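Local coordinates for protein DnaB intein (Synechocystis sp., PDB 1MI8) that probably carries out protein splicing, excising itself from a precursor of the replicative DNA helicase DnaB and joining the flanking sequences, at residues 77-82 and 91-96. The protein carries 4 engineered substitutions. Residues are numbered along the deposited sequence; the frame is centred on the assembly and turned at random.
Sequences FLTIDG and LKEHIA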
# COMPACT_ATOMS: atom_id res chain seq x y z
N PHE A 77 8.70 5.26 -8.98
CA PHE A 77 9.62 4.16 -8.73
C PHE A 77 9.57 3.20 -9.92
O PHE A 77 8.57 3.14 -10.65
CB PHE A 77 9.22 3.40 -7.45
CG PHE A 77 9.29 4.25 -6.23
CD1 PHE A 77 8.29 5.19 -5.96
CD2 PHE A 77 10.42 4.17 -5.40
CE1 PHE A 77 8.41 6.06 -4.87
CE2 PHE A 77 10.55 5.04 -4.30
CZ PHE A 77 9.55 5.99 -4.04
N LEU A 78 10.65 2.44 -10.09
CA LEU A 78 10.72 1.62 -11.26
C LEU A 78 10.20 0.25 -11.01
O LEU A 78 10.76 -0.52 -10.22
CB LEU A 78 12.12 1.61 -11.84
CG LEU A 78 12.28 0.78 -13.12
CD1 LEU A 78 11.41 1.34 -14.32
CD2 LEU A 78 13.73 0.78 -13.47
N THR A 79 9.10 -0.01 -11.73
CA THR A 79 8.36 -1.28 -11.66
C THR A 79 8.75 -2.21 -12.83
O THR A 79 9.35 -1.75 -13.80
CB THR A 79 6.84 -0.91 -11.70
OG1 THR A 79 6.36 -0.70 -10.36
CG2 THR A 79 6.07 -1.82 -12.41
N ILE A 80 8.44 -3.51 -12.70
CA ILE A 80 8.71 -4.45 -13.77
C ILE A 80 7.99 -3.93 -15.00
O ILE A 80 8.48 -4.09 -16.10
CB ILE A 80 8.21 -5.88 -13.45
CG1 ILE A 80 9.08 -6.51 -12.32
CG2 ILE A 80 8.38 -6.76 -14.66
CD1 ILE A 80 8.47 -7.75 -11.62
N ASP A 81 6.83 -3.30 -14.86
CA ASP A 81 6.34 -2.80 -16.14
C ASP A 81 6.37 -1.28 -16.27
O ASP A 81 5.48 -0.65 -16.80
CB ASP A 81 5.01 -3.49 -16.60
CG ASP A 81 3.81 -3.18 -15.75
OD1 ASP A 81 3.39 -2.02 -15.77
OD2 ASP A 81 3.27 -4.13 -15.08
N GLY A 82 7.48 -0.69 -15.82
CA GLY A 82 7.66 0.74 -15.95
C GLY A 82 7.56 1.62 -14.73
O GLY A 82 7.33 1.17 -13.64
N LEU A 91 0.87 -4.01 -3.33
CA LEU A 91 1.75 -5.02 -2.76
C LEU A 91 2.14 -6.12 -3.73
O LEU A 91 3.03 -6.91 -3.44
CB LEU A 91 1.12 -5.61 -1.48
CG LEU A 91 0.95 -4.64 -0.28
CD1 LEU A 91 1.36 -5.37 0.96
CD2 LEU A 91 1.83 -3.37 -0.39
N LYS A 92 1.48 -6.17 -4.88
CA LYS A 92 1.84 -7.17 -5.89
C LYS A 92 2.97 -6.63 -6.77
O LYS A 92 3.43 -7.32 -7.68
CB LYS A 92 0.65 -7.48 -6.84
CG LYS A 92 0.36 -6.32 -7.83
CD LYS A 92 -0.93 -6.53 -8.62
CE LYS A 92 -1.35 -5.29 -9.46
NZ LYS A 92 -0.30 -4.77 -10.39
N GLU A 93 3.39 -5.39 -6.57
CA GLU A 93 4.44 -4.89 -7.48
C GLU A 93 5.86 -5.20 -6.98
O GLU A 93 6.07 -5.44 -5.80
CB GLU A 93 4.33 -3.35 -7.68
CG GLU A 93 3.01 -2.69 -8.21
CD GLU A 93 2.88 -2.72 -9.76
OE1 GLU A 93 3.90 -2.83 -10.50
OE2 GLU A 93 1.77 -2.56 -10.26
N HIS A 94 6.85 -5.21 -7.87
CA HIS A 94 8.22 -5.32 -7.40
C HIS A 94 8.85 -4.02 -7.90
O HIS A 94 8.44 -3.50 -8.95
CB HIS A 94 8.99 -6.49 -8.04
CG HIS A 94 8.43 -7.84 -7.73
ND1 HIS A 94 7.24 -8.29 -8.27
CD2 HIS A 94 8.84 -8.80 -6.87
CE1 HIS A 94 6.95 -9.47 -7.76
NE2 HIS A 94 7.90 -9.81 -6.90
N ILE A 95 9.84 -3.48 -7.20
CA ILE A 95 10.52 -2.27 -7.70
C ILE A 95 12.04 -2.47 -7.74
O ILE A 95 12.63 -3.31 -7.05
CB ILE A 95 10.20 -1.01 -6.90
CG1 ILE A 95 10.78 -1.12 -5.50
CG2 ILE A 95 8.65 -0.82 -6.87
CD1 ILE A 95 10.64 0.20 -4.65
N ALA A 96 12.65 -1.69 -8.61
CA ALA A 96 14.05 -1.79 -8.86
C ALA A 96 14.96 -1.23 -7.74
O ALA A 96 14.77 -0.07 -7.30
CB ALA A 96 14.34 -1.08 -10.16
O HOH W 1 12.52 1.73 -8.13
O HOH W 2 6.17 -4.84 -10.73
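Ala96 N gives the one direct backbone hydrogen bond between 77-82 and 91-96, to Leu78 O at 2.7 Å. The same carbonyl oxygen receives a CA-H...O contact from Ile95 CA. Water 1 spans Leu78 N and Ala96 O, so a solvent molecule extends the pairing where the strands, 120° apart in direction, diverge. Beside it Leu78 CD2 rests on Ala96 CB at 3.8 Å, while Ile95 CD1 lies 4.0 Å from Phe77 CD2, the two side chains pointing the same way. At the other end Ile80 CD1 reaches His94 ND1 at 3.6 Å. A bend in Glu93 (chi2 -83°) brings OE1 to Thr79, whose OG1 donates a long 3.3 Å bond from 48° above the carboxylate plane. OE1 also takes a hydrogen from water 2, which accepts from Ile80 N and His94 N; Lys92 NZ salt-bridges Glu93 OE2 at 3.0 Å. With an alanine at Glu93, Thr79 OG1, water 2 and Lys92 would probably all lose this carboxylate partner. Farther out, Phe77 and Ile95 both pack on Leu61 and Ile152, and backbone hydrogen bonds tie Ile95 to Asp123 and Ala96 to Ile153. Hairpin 76-85, with its type I turn Thr79-Gly82, thus meets strand 94-98 within the all-beta Hint fold of inteins.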